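Local coordinates for protein proteasome assembly chaperone 2 (PAC2) homologue Rv2125 (Mycobacterium tuberculosis, PDB 5UN0) that is of uncertain function but belongs to the PAC2 family of homologues of eukaryotic proteasome assembly chaperone 2, and forms a three-subunit assembly in the crystal, at residues A22-S27 with V203-A208; A13-G18 with S182-P187; E35-A40 with L61-M66; Q45-V50 with C84-N89; E98-I103 with S161-A166. All coordinates share one frame; numbering follows the deposited sequence.

Interaction 1: residues A22-S27 with V203-A208; sequences AHLAAS and VEVPLA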
# COMPACT_ATOMS: atom_id res chain seq x y z
N ALA A 22 -23.77 -12.73 1.61
CA ALA A 22 -23.75 -13.65 2.74
C ALA A 22 -25.15 -14.17 2.99
O ALA A 22 -25.35 -15.37 3.23
CB ALA A 22 -23.24 -12.94 3.98
N HIS A 23 -26.10 -13.25 2.93
CA HIS A 23 -27.50 -13.54 3.21
C HIS A 23 -28.13 -14.46 2.18
O HIS A 23 -29.02 -15.25 2.51
CB HIS A 23 -28.31 -12.25 3.26
CG HIS A 23 -29.74 -12.47 3.60
ND1 HIS A 23 -30.15 -12.73 4.89
CD2 HIS A 23 -30.84 -12.53 2.83
CE1 HIS A 23 -31.46 -12.93 4.90
NE2 HIS A 23 -31.90 -12.81 3.66
N LEU A 24 -27.71 -14.31 0.93
CA LEU A 24 -28.16 -15.21 -0.12
C LEU A 24 -27.63 -16.61 0.16
O LEU A 24 -28.38 -17.57 0.06
CB LEU A 24 -27.68 -14.73 -1.49
CG LEU A 24 -28.32 -13.44 -2.00
CD1 LEU A 24 -27.77 -13.14 -3.39
CD2 LEU A 24 -29.84 -13.50 -2.04
N ALA A 25 -26.35 -16.69 0.53
CA ALA A 25 -25.68 -17.98 0.71
C ALA A 25 -26.21 -18.73 1.93
O ALA A 25 -26.20 -19.97 1.97
CB ALA A 25 -24.18 -17.77 0.85
N ALA A 26 -26.66 -17.97 2.92
CA ALA A 26 -27.25 -18.54 4.11
C ALA A 26 -28.62 -19.06 3.76
O ALA A 26 -28.93 -20.21 4.00
CB ALA A 26 -27.35 -17.49 5.21
N SER A 27 -29.43 -18.18 3.17
CA SER A 27 -30.83 -18.46 2.88
C SER A 27 -30.96 -19.66 2.00
O SER A 27 -31.63 -20.61 2.35
CB SER A 27 -31.51 -17.26 2.20
OG SER A 27 -31.41 -16.08 2.99
N VAL A 203 -36.05 -13.66 -9.13
CA VAL A 203 -36.40 -14.70 -8.17
C VAL A 203 -36.55 -14.01 -6.84
O VAL A 203 -35.69 -13.22 -6.47
CB VAL A 203 -35.34 -15.81 -8.04
CG1 VAL A 203 -35.90 -16.97 -7.22
CG2 VAL A 203 -34.88 -16.30 -9.40
N GLU A 204 -37.62 -14.29 -6.11
CA GLU A 204 -37.86 -13.62 -4.84
C GLU A 204 -36.82 -14.10 -3.83
O GLU A 204 -36.51 -15.29 -3.78
CB GLU A 204 -39.29 -13.84 -4.30
CG GLU A 204 -39.63 -12.82 -3.20
CD GLU A 204 -41.00 -12.99 -2.54
OE1 GLU A 204 -41.02 -13.42 -1.38
OE2 GLU A 204 -42.05 -12.64 -3.13
N VAL A 205 -36.27 -13.16 -3.06
CA VAL A 205 -35.30 -13.47 -2.00
C VAL A 205 -35.94 -13.17 -0.65
O VAL A 205 -36.44 -12.05 -0.40
CB VAL A 205 -33.92 -12.78 -2.15
CG1 VAL A 205 -34.04 -11.31 -2.46
CG2 VAL A 205 -33.07 -12.97 -0.89
N PRO A 206 -35.92 -14.17 0.24
CA PRO A 206 -36.54 -14.06 1.54
C PRO A 206 -35.72 -13.13 2.39
O PRO A 206 -34.54 -13.39 2.61
CB PRO A 206 -36.48 -15.50 2.08
CG PRO A 206 -35.72 -16.31 1.09
CD PRO A 206 -35.09 -15.38 0.13
N LEU A 207 -36.32 -12.03 2.85
CA LEU A 207 -35.57 -11.08 3.66
C LEU A 207 -35.48 -11.52 5.10
O LEU A 207 -34.59 -11.08 5.83
CB LEU A 207 -36.17 -9.69 3.58
CG LEU A 207 -36.16 -9.06 2.19
CD1 LEU A 207 -37.19 -7.95 2.11
CD2 LEU A 207 -34.77 -8.53 1.86
N ALA A 208 -36.41 -12.39 5.52
CA ALA A 208 -36.41 -12.92 6.89
C ALA A 208 -36.51 -11.82 7.97
O ALA A 208 -37.53 -11.13 8.05
CB ALA A 208 -35.20 -13.81 7.12

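Interaction 2: residues A13-G18 with S182-P187; sequences AGDAAG and SHPPNP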
# COMPACT_ATOMS: atom_id res chain seq x y z
N ALA A 13 -19.15 -0.48 1.54
CA ALA A 13 -19.16 0.35 2.71
C ALA A 13 -20.26 -0.05 3.64
O ALA A 13 -21.36 -0.21 3.24
CB ALA A 13 -19.31 1.79 2.30
N GLY A 14 -19.93 -0.25 4.90
CA GLY A 14 -20.92 -0.71 5.85
C GLY A 14 -21.15 -2.20 5.72
O GLY A 14 -21.95 -2.78 6.40
N ASP A 15 -20.38 -2.80 4.82
CA ASP A 15 -20.44 -4.18 4.50
C ASP A 15 -21.78 -4.56 3.97
O ASP A 15 -22.21 -5.64 4.16
CB ASP A 15 -20.09 -5.00 5.71
CG ASP A 15 -18.65 -5.23 5.85
OD1 ASP A 15 -17.86 -4.76 5.05
OD2 ASP A 15 -18.30 -5.89 6.81
N ALA A 16 -22.39 -3.68 3.21
CA ALA A 16 -23.73 -3.89 2.66
C ALA A 16 -23.73 -5.02 1.62
O ALA A 16 -24.48 -5.99 1.75
CB ALA A 16 -24.27 -2.60 2.05
N ALA A 17 -22.87 -4.90 0.61
CA ALA A 17 -22.78 -5.88 -0.47
C ALA A 17 -22.28 -7.24 0.00
O ALA A 17 -22.81 -8.27 -0.39
CB ALA A 17 -21.91 -5.36 -1.60
N GLY A 18 -21.28 -7.25 0.87
CA GLY A 18 -20.78 -8.50 1.44
C GLY A 18 -21.87 -9.22 2.20
O GLY A 18 -22.11 -10.40 1.96
N SER A 182 -20.73 4.65 9.74
CA SER A 182 -19.96 3.78 8.85
C SER A 182 -19.83 2.35 9.39
O SER A 182 -19.51 1.44 8.62
CB SER A 182 -18.58 4.37 8.58
OG SER A 182 -18.67 5.62 7.91
N HIS A 183 -20.07 2.14 10.69
CA HIS A 183 -19.83 0.81 11.32
C HIS A 183 -20.64 -0.26 10.56
O HIS A 183 -21.80 -0.05 10.24
CB HIS A 183 -20.14 0.76 12.84
CG HIS A 183 -20.44 2.09 13.44
ND1 HIS A 183 -21.56 2.81 13.08
CD2 HIS A 183 -19.79 2.84 14.37
CE1 HIS A 183 -21.59 3.94 13.75
NE2 HIS A 183 -20.53 3.99 14.54
N PRO A 184 -20.00 -1.41 10.28
CA PRO A 184 -20.55 -2.30 9.28
C PRO A 184 -21.51 -3.38 9.77
O PRO A 184 -21.38 -4.54 9.37
CB PRO A 184 -19.29 -2.95 8.66
CG PRO A 184 -18.12 -2.38 9.40
CD PRO A 184 -18.67 -1.86 10.69
N PRO A 185 -22.43 -3.04 10.67
CA PRO A 185 -23.63 -3.87 10.64
C PRO A 185 -24.83 -3.14 10.01
O PRO A 185 -25.83 -2.97 10.69
CB PRO A 185 -23.88 -4.18 12.11
CG PRO A 185 -23.32 -3.01 12.83
CD PRO A 185 -22.15 -2.53 12.03
N ASN A 186 -24.73 -2.73 8.75
CA ASN A 186 -25.85 -2.06 8.07
C ASN A 186 -26.75 -3.04 7.29
O ASN A 186 -26.29 -3.70 6.36
CB ASN A 186 -25.35 -0.95 7.15
CG ASN A 186 -26.48 -0.14 6.52
OD1 ASN A 186 -27.48 -0.70 6.06
ND2 ASN A 186 -26.32 1.18 6.48
N PRO A 187 -28.03 -3.15 7.68
CA PRO A 187 -29.01 -4.02 7.02
C PRO A 187 -29.88 -3.30 6.00
O PRO A 187 -30.40 -3.93 5.08
CB PRO A 187 -29.89 -4.46 8.18
CG PRO A 187 -29.91 -3.26 9.07
CD PRO A 187 -28.56 -2.60 8.94

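Interaction 3: residues E35-A40 with L61-M66; sequences EIDDEA and LQWPAM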
# COMPACT_ATOMS: atom_id res chain seq x y z
N GLU A 35 -12.32 -21.62 -5.01
CA GLU A 35 -11.69 -20.61 -4.17
C GLU A 35 -10.39 -20.12 -4.81
O GLU A 35 -9.46 -20.90 -4.99
CB GLU A 35 -11.40 -21.19 -2.80
CG GLU A 35 -10.51 -20.30 -1.94
CD GLU A 35 -10.58 -20.65 -0.47
OE1 GLU A 35 -11.66 -20.46 0.15
OE2 GLU A 35 -9.53 -21.10 0.06
N ILE A 36 -10.33 -18.83 -5.17
CA ILE A 36 -9.15 -18.25 -5.84
C ILE A 36 -8.21 -17.62 -4.81
O ILE A 36 -8.43 -16.51 -4.31
CB ILE A 36 -9.53 -17.26 -6.95
CG1 ILE A 36 -10.26 -17.99 -8.06
CG2 ILE A 36 -8.29 -16.60 -7.54
CD1 ILE A 36 -10.73 -17.08 -9.19
N ASP A 37 -7.14 -18.37 -4.56
CA ASP A 37 -6.22 -18.20 -3.44
C ASP A 37 -4.93 -17.52 -3.88
O ASP A 37 -4.09 -17.18 -3.06
CB ASP A 37 -5.87 -19.61 -2.94
CG ASP A 37 -5.19 -19.61 -1.60
OD1 ASP A 37 -5.62 -18.87 -0.69
OD2 ASP A 37 -4.21 -20.39 -1.47
N ASP A 38 -4.80 -17.29 -5.19
CA ASP A 38 -3.50 -17.03 -5.79
C ASP A 38 -2.80 -15.80 -5.24
O ASP A 38 -3.38 -14.74 -5.07
CB ASP A 38 -3.61 -16.91 -7.30
CG ASP A 38 -2.34 -17.31 -8.00
OD1 ASP A 38 -1.25 -16.90 -7.57
OD2 ASP A 38 -2.43 -18.04 -9.00
N GLU A 39 -1.51 -15.98 -5.00
CA GLU A 39 -0.64 -14.94 -4.45
C GLU A 39 -0.18 -13.96 -5.55
O GLU A 39 0.45 -12.95 -5.25
CB GLU A 39 0.53 -15.58 -3.68
CG GLU A 39 1.63 -16.20 -4.54
CD GLU A 39 2.68 -16.95 -3.73
OE1 GLU A 39 2.73 -16.80 -2.47
OE2 GLU A 39 3.47 -17.70 -4.37
N ALA A 40 -0.50 -14.26 -6.80
CA ALA A 40 -0.35 -13.29 -7.88
C ALA A 40 -1.25 -12.06 -7.69
O ALA A 40 -0.95 -11.01 -8.22
CB ALA A 40 -0.65 -13.94 -9.21
N LEU A 61 -4.90 -20.78 9.97
CA LEU A 61 -4.32 -19.72 9.15
C LEU A 61 -5.22 -19.51 7.94
O LEU A 61 -5.49 -20.45 7.17
CB LEU A 61 -2.91 -20.08 8.70
CG LEU A 61 -2.10 -18.96 8.03
CD1 LEU A 61 -1.91 -17.76 8.95
CD2 LEU A 61 -0.74 -19.50 7.58
N GLN A 62 -5.70 -18.28 7.77
CA GLN A 62 -6.69 -17.99 6.76
C GLN A 62 -6.18 -16.93 5.81
O GLN A 62 -5.90 -15.80 6.21
CB GLN A 62 -7.99 -17.54 7.43
CG GLN A 62 -9.16 -17.30 6.46
CD GLN A 62 -9.46 -18.45 5.50
OE1 GLN A 62 -10.01 -18.22 4.42
NE2 GLN A 62 -9.10 -19.68 5.88
N TRP A 63 -6.05 -17.32 4.54
CA TRP A 63 -5.52 -16.43 3.51
C TRP A 63 -6.61 -15.69 2.74
O TRP A 63 -7.62 -16.29 2.36
CB TRP A 63 -4.71 -17.24 2.51
CG TRP A 63 -3.48 -17.83 3.09
CD1 TRP A 63 -3.38 -19.01 3.74
CD2 TRP A 63 -2.18 -17.26 3.08
NE1 TRP A 63 -2.08 -19.22 4.13
CE2 TRP A 63 -1.32 -18.15 3.73
CE3 TRP A 63 -1.65 -16.08 2.56
CZ2 TRP A 63 0.03 -17.90 3.90
CZ3 TRP A 63 -0.32 -15.83 2.72
CH2 TRP A 63 0.51 -16.73 3.39
N PRO A 64 -6.38 -14.40 2.43
CA PRO A 64 -7.34 -13.67 1.63
C PRO A 64 -7.51 -14.37 0.30
O PRO A 64 -6.56 -14.94 -0.21
CB PRO A 64 -6.68 -12.32 1.42
CG PRO A 64 -5.23 -12.59 1.57
CD PRO A 64 -5.13 -13.65 2.62
N ALA A 65 -8.73 -14.33 -0.23
CA ALA A 65 -9.04 -15.09 -1.43
C ALA A 65 -10.40 -14.70 -1.97
O ALA A 65 -11.15 -13.93 -1.34
CB ALA A 65 -9.01 -16.58 -1.13
N MET A 66 -10.72 -15.30 -3.12
CA MET A 66 -12.03 -15.16 -3.75
C MET A 66 -12.80 -16.47 -3.64
O MET A 66 -12.41 -17.46 -4.23
CB MET A 66 -11.86 -14.79 -5.22
CG MET A 66 -13.07 -14.11 -5.83
SD MET A 66 -13.38 -12.51 -5.06
CE MET A 66 -15.16 -12.42 -5.20
O HOH W 1 -3.82 -15.36 -0.81

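Interaction 4: residues Q45-V50 with C84-N89; sequences QVNRPV and CGVEPN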
# COMPACT_ATOMS: atom_id res chain seq x y z
N GLN A 45 0.51 -7.27 3.15
CA GLN A 45 0.53 -6.25 4.20
C GLN A 45 -0.78 -5.49 4.18
O GLN A 45 -1.23 -5.01 5.22
CB GLN A 45 1.70 -5.29 4.01
CG GLN A 45 2.97 -5.73 4.71
CD GLN A 45 4.14 -4.82 4.43
OE1 GLN A 45 3.98 -3.70 3.95
NE2 GLN A 45 5.35 -5.28 4.73
N VAL A 46 -1.41 -5.39 3.01
CA VAL A 46 -2.66 -4.66 2.88
C VAL A 46 -3.77 -5.55 3.33
O VAL A 46 -4.50 -5.21 4.26
CB VAL A 46 -2.91 -4.26 1.44
CG1 VAL A 46 -4.26 -3.56 1.32
CG2 VAL A 46 -1.80 -3.34 0.95
N ASN A 47 -3.88 -6.70 2.67
CA ASN A 47 -4.81 -7.76 3.07
C ASN A 47 -4.09 -8.83 3.87
O ASN A 47 -3.61 -9.83 3.29
CB ASN A 47 -5.42 -8.46 1.85
CG ASN A 47 -6.26 -7.54 1.01
OD1 ASN A 47 -6.21 -7.62 -0.22
ND2 ASN A 47 -7.07 -6.70 1.65
N ARG A 48 -4.02 -8.65 5.19
CA ARG A 48 -3.29 -9.59 6.04
C ARG A 48 -4.03 -10.92 6.20
O ARG A 48 -5.25 -10.97 6.07
CB ARG A 48 -2.98 -8.96 7.39
CG ARG A 48 -2.03 -7.78 7.27
CD ARG A 48 -1.48 -7.32 8.62
NE ARG A 48 -0.37 -6.39 8.44
CZ ARG A 48 0.91 -6.72 8.29
NH1 ARG A 48 1.81 -5.77 8.10
NH2 ARG A 48 1.30 -7.99 8.34
N PRO A 49 -3.30 -12.02 6.43
CA PRO A 49 -4.01 -13.25 6.73
C PRO A 49 -4.44 -13.23 8.16
O PRO A 49 -3.91 -12.45 8.96
CB PRO A 49 -2.97 -14.36 6.48
CG PRO A 49 -1.88 -13.71 5.72
CD PRO A 49 -1.87 -12.28 6.20
N VAL A 50 -5.39 -14.09 8.47
CA VAL A 50 -5.95 -14.17 9.81
C VAL A 50 -5.42 -15.42 10.48
O VAL A 50 -5.55 -16.53 9.95
CB VAL A 50 -7.49 -14.19 9.79
CG1 VAL A 50 -8.04 -14.02 11.20
CG2 VAL A 50 -8.04 -13.08 8.90
N CYS A 84 -17.56 -13.88 -3.49
CA CYS A 84 -17.34 -12.98 -2.40
C CYS A 84 -15.92 -13.05 -1.92
O CYS A 84 -15.37 -14.13 -1.74
CB CYS A 84 -18.28 -13.28 -1.25
SG CYS A 84 -18.50 -11.80 -0.25
N GLY A 85 -15.33 -11.88 -1.70
CA GLY A 85 -13.97 -11.81 -1.24
C GLY A 85 -13.35 -10.46 -1.46
O GLY A 85 -13.92 -9.60 -2.11
N VAL A 86 -12.15 -10.30 -0.90
CA VAL A 86 -11.47 -9.02 -0.89
C VAL A 86 -10.99 -8.63 -2.27
O VAL A 86 -10.64 -9.48 -3.09
CB VAL A 86 -10.26 -9.00 0.07
CG1 VAL A 86 -10.65 -9.45 1.47
CG2 VAL A 86 -9.11 -9.84 -0.50
N GLU A 87 -10.93 -7.32 -2.48
CA GLU A 87 -10.48 -6.76 -3.72
C GLU A 87 -8.99 -7.00 -3.87
O GLU A 87 -8.21 -6.47 -3.10
CB GLU A 87 -10.79 -5.26 -3.75
CG GLU A 87 -10.23 -4.50 -4.93
CD GLU A 87 -10.46 -3.01 -4.80
OE1 GLU A 87 -10.08 -2.44 -3.77
OE2 GLU A 87 -11.03 -2.42 -5.72
N PRO A 88 -8.59 -7.78 -4.88
CA PRO A 88 -7.15 -7.98 -5.06
C PRO A 88 -6.38 -6.67 -5.18
O PRO A 88 -6.97 -5.63 -5.50
CB PRO A 88 -7.05 -8.74 -6.38
CG PRO A 88 -8.35 -8.48 -7.08
CD PRO A 88 -9.36 -8.40 -5.98
N ASN A 89 -5.09 -6.73 -4.92
CA ASN A 89 -4.24 -5.58 -5.07
C ASN A 89 -3.55 -5.48 -6.43
O ASN A 89 -2.94 -4.45 -6.74
CB ASN A 89 -3.17 -5.61 -3.99
CG ASN A 89 -3.75 -5.47 -2.59
OD1 ASN A 89 -3.84 -4.37 -2.04
ND2 ASN A 89 -4.14 -6.60 -2.01

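Interaction 5: residues E98-I103 with S161-A166; sequences ELLAVI and SACVGA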
# COMPACT_ATOMS: atom_id res chain seq x y z
N GLU A 98 -9.58 -14.76 -15.28
CA GLU A 98 -9.77 -16.00 -14.53
C GLU A 98 -11.26 -16.23 -14.23
O GLU A 98 -11.85 -17.25 -14.62
CB GLU A 98 -8.91 -15.99 -13.24
CG GLU A 98 -8.79 -17.34 -12.54
CD GLU A 98 -7.66 -17.43 -11.52
OE1 GLU A 98 -7.85 -18.14 -10.51
OE2 GLU A 98 -6.59 -16.82 -11.72
N LEU A 99 -11.87 -15.24 -13.57
CA LEU A 99 -13.29 -15.30 -13.22
C LEU A 99 -14.13 -15.57 -14.44
O LEU A 99 -15.06 -16.36 -14.39
CB LEU A 99 -13.75 -13.97 -12.60
CG LEU A 99 -13.13 -13.50 -11.28
CD1 LEU A 99 -13.78 -12.21 -10.84
CD2 LEU A 99 -13.27 -14.55 -10.20
N LEU A 100 -13.81 -14.90 -15.53
CA LEU A 100 -14.48 -15.17 -16.82
C LEU A 100 -14.40 -16.62 -17.29
O LEU A 100 -15.36 -17.15 -17.86
CB LEU A 100 -13.92 -14.27 -17.92
CG LEU A 100 -14.34 -12.82 -17.76
CD1 LEU A 100 -13.68 -12.02 -18.85
CD2 LEU A 100 -15.85 -12.68 -17.83
N ALA A 101 -13.25 -17.26 -17.07
CA ALA A 101 -13.10 -18.66 -17.41
C ALA A 101 -14.05 -19.51 -16.58
O ALA A 101 -14.62 -20.50 -17.06
CB ALA A 101 -11.66 -19.11 -17.20
N VAL A 102 -14.21 -19.13 -15.32
CA VAL A 102 -15.16 -19.82 -14.43
C VAL A 102 -16.54 -19.63 -15.03
O VAL A 102 -17.32 -20.57 -15.16
CB VAL A 102 -15.14 -19.26 -12.98
CG1 VAL A 102 -16.05 -20.07 -12.08
CG2 VAL A 102 -13.74 -19.26 -12.39
N ILE A 103 -16.81 -18.39 -15.40
CA ILE A 103 -18.09 -18.03 -15.99
C ILE A 103 -18.37 -18.82 -17.24
O ILE A 103 -19.50 -19.24 -17.47
CB ILE A 103 -18.11 -16.52 -16.30
CG1 ILE A 103 -18.52 -15.78 -15.05
CG2 ILE A 103 -19.03 -16.18 -17.47
CD1 ILE A 103 -18.31 -14.29 -15.15
N SER A 161 -16.91 -4.20 -16.46
CA SER A 161 -16.43 -3.83 -17.79
C SER A 161 -15.79 -4.99 -18.55
O SER A 161 -15.85 -5.05 -19.77
CB SER A 161 -15.42 -2.70 -17.68
OG SER A 161 -14.60 -2.65 -18.83
N ALA A 162 -15.15 -5.89 -17.83
CA ALA A 162 -14.61 -7.10 -18.44
C ALA A 162 -15.72 -8.05 -18.91
O ALA A 162 -15.55 -8.77 -19.89
CB ALA A 162 -13.70 -7.82 -17.44
N CYS A 163 -16.86 -8.04 -18.24
CA CYS A 163 -17.98 -8.89 -18.63
C CYS A 163 -18.62 -8.37 -19.92
O CYS A 163 -18.75 -9.10 -20.91
CB CYS A 163 -19.01 -8.99 -17.51
SG CYS A 163 -18.48 -10.09 -16.18
N VAL A 164 -18.99 -7.09 -19.89
CA VAL A 164 -19.48 -6.37 -21.07
C VAL A 164 -18.60 -6.61 -22.32
O VAL A 164 -19.10 -6.98 -23.37
CB VAL A 164 -19.59 -4.85 -20.79
CG1 VAL A 164 -19.97 -4.08 -22.04
CG2 VAL A 164 -20.60 -4.61 -19.68
N GLY A 165 -17.30 -6.41 -22.20
CA GLY A 165 -16.35 -6.75 -23.26
C GLY A 165 -16.37 -8.23 -23.67
O GLY A 165 -16.15 -8.58 -24.84
N ALA A 166 -16.65 -9.10 -22.71
CA ALA A 166 -16.67 -10.54 -22.99
C ALA A 166 -17.99 -10.94 -23.63
O ALA A 166 -18.12 -12.07 -24.13
CB ALA A 166 -16.44 -11.32 -21.71

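Interaction 1: residues A22-S27 with V203-A208
The H23 ring meets the P206 carbonyl through its edge: the imidazole reaches from the last turns of helix 16-27 and presents its NE2 to the backbone of the loop. The NE2-to-O distance, from H23 to P206, is 2.9 Å and the N-H...O angle is 168°, so the bond is nearly straight. The acceptor lies in the plane of the imidazole, and the nitrogen in turn lies in the plane of the P206 carbonyl. What takes the ring out from the helix is its first torsion, which sets CG trans to the backbone N (chi1 -177°). One ring face is approached by the S27 hydroxyl, with OG 3.4 Å above the plane and displaced toward the rim. That hydroxyl donates to the carbonyl O of H23 (S27 OG to H23 O, 2.6 Å), an oxygen that also accepts from S27 N. The edge of the ring is flanked by the methyl of A208, with CE1 of H23 and CB of A208 4.4 Å apart.

Next to the polar pair, L24 and V205 cross at about a right angle and touch through single methyls, L24 CD2 to V205 CG2 at 3.5 Å. L194 of helix 188-201 lies against both H23 and L24, E198 of the same helix accepts from V205 N, and L82 of strand 80-85 packs on L24, so the loop between helices 188-201 and 210-222 is joined to helix 16-27 beside the sheet.

Interaction 2: residues A13-G18 with S182-P187
G14 and P184 bring the two backbones together, CA to CA 3.8 Å, where a type I' beta turn spanning A13 to A16 leads into helix 16-27 and meets the proline-rich loop ahead of helix 188-201. The positive phi of G14, 78°, suits glycine and presents a bare backbone to the loop.

Along that loop, S182 comes first. Its carbonyl O faces G14 CA at 3.8 Å, while its OG is engaged elsewhere, with H179 O. After H183, P184 meets the turn most closely: its CA lies 3.2 Å from G14 O, and its CB is 3.5 Å from that same oxygen. The D15 side chain crosses the proline at a slant, D15 OD2 standing 3.6 Å from P184 CB. These are van der Waals contacts, and no hydrogen bond joins the two segments. P185 turns its ring away. In N186, CG is trans to the backbone N (chi1 -175°), and the amide caps the following helix, OD1 accepting from A189 N. The backbone O of N186 bonds to T190 OG1 in that helix. At its root the same asparagine directs CB toward the turn, N186 CB lying 3.9 Å from G14 O.

Interaction 3: residues E35-A40 with L61-M66
The antiparallel bridge between I36 and M66 is where the outermost strand 31-36 of the large mixed sheet joins strand 66-71. It is a hydrogen-bonded pair. I36 N gives to M66 O at 2.7 Å and M66 N returns to I36 O at 2.9 Å, both with N-H...O angles of 164°. Next to it, E35 CA makes a CH...O contact with the same M66 O. The two side chains of the pair leave on one face of the sheet and touch at their roots, I36 CB to M66 CB 3.8 Å. M66 then bends at its second and third torsions and heads away, toward F95 of helix 92-105, while I36 packs on L99 of that helix.

The A65 methyl points at segment 35-40, its CB 3.2 Å from I36 O, and A65 CB also meets E35 CG at 4.1 Å. Past the bridge one water links the backbones, donating to D37 O at 2.9 Å and to P64 O at 2.8 Å. The D37 carboxylate turns back toward segment 61-66, its CG trans to the backbone N (chi1 -167°), and D37 OD1 comes within 3.7 Å of W63 CB; carboxylate and indole planes are nearly perpendicular.

R93 of the second subunit makes a cation-pi contact with W63 and a long, weak ion pair with D37. The indole thus gives the guanidinium a pi surface that probably favours its docking at this subunit interface, with D37 perhaps adding a weak, long-range attraction.

Interaction 4: residues Q45-V50 with C84-N89
N47 reaches between V86 and N89, and its amide makes the central contact. N47 OD1 lies 3.7 Å from V86 CG2 and equally far, 3.7 Å, from the carbonyl O of E87. The side chains of N47 and V86 run past each other in opposite directions, as do those of N47 and N89, whose amide planes are turned 54° apart. N47 OD1 and N89 ND2 are modelled 2.9 Å apart; nitrogen and oxygen of the N89 amide are probably exchanged in the model, and with that amide turned over this may be a hydrogen bond. V46 adds a methyl flank: its CG1 and CB both lie against the end of the N89 side chain.

N47 sends CG trans to its carbonyl carbon (chi1 -64°), which brings the amide against V86, and V86 places CG2 between backbone N and C, facing the asparagine.

The fold around them is a junction: segment 45-50 leads into the hairpin of strands 50-54 and 57-62, whereas segment 84-89 leaves strand 80-85 of the main sheet through G85, whose backbone angles call for glycine. E8 and Y42 touch V86, and N89 pairs through its backbone with Y41.

Farther out, E87 OE1 forms a salt bridge with R48 NH1 of the third subunit, and the R48 belonging to this contact makes the equivalent bridge to E87 of the second subunit. V50 pairs antiparallel with a strand of that second subunit and carries the small sheet across the interface.

Interaction 5: residues E98-I103 with S161-A166
The axes of segments 98-103 and 161-166 cross at 52° (signed angle -52°), with a closest approach of 10.8 Å and with L100 and C163 as the nearest CA atoms, at 7.4 Å. The pair belongs to the helical layer on one face of the mixed sheet, as I103 and C163 both rest on V111 of strand 110-119. The crossing is close to the -50° class expected when ridges of one helix fit grooves of another, although this pair meets through few residues.

L100 makes most of the contact. Its CG is trans to the carbonyl carbon (chi1 -71°), and the two methyls fork across the facing helix. CD1 lies near the first turn, 3.9 Å from A162 O, and also 4.0 Å from A166 CB one turn on. CD2 of L100 meets C163 SG at 4.0 Å and shares the A166 methyl with CD1. No hydrogen bond crosses the pair; the join is apolar, the leucine meeting the small side chains of A162, C163 and A166. F159 extends the same packing, touching L99 and I103. Nearer the sheet, the closing contact is between the sulfur and a delta methyl, I103 CD1 to C163 SG at 4.3 Å.

From the N terminus, interaction 2 opens first at 13-18 and interaction 1 follows at 22-27 on the same helix; they close at 182-187 and 203-208, so the two crossed loops tie the first helix to the chain before and after helix 188-201. The other three contacts fall within both spans. Interactions 3 and 4 also cross, starting at 35-40 and 45-50 and ending at 61-66 and 84-89; they meet inside the hairpin, Q62 N to V50 O 2.8 Å, and in the main sheet, where M66 CE packs on C84 and G85. Interaction 5 follows in series, joining two helices, and touches interaction 3 where I36 packs on L99.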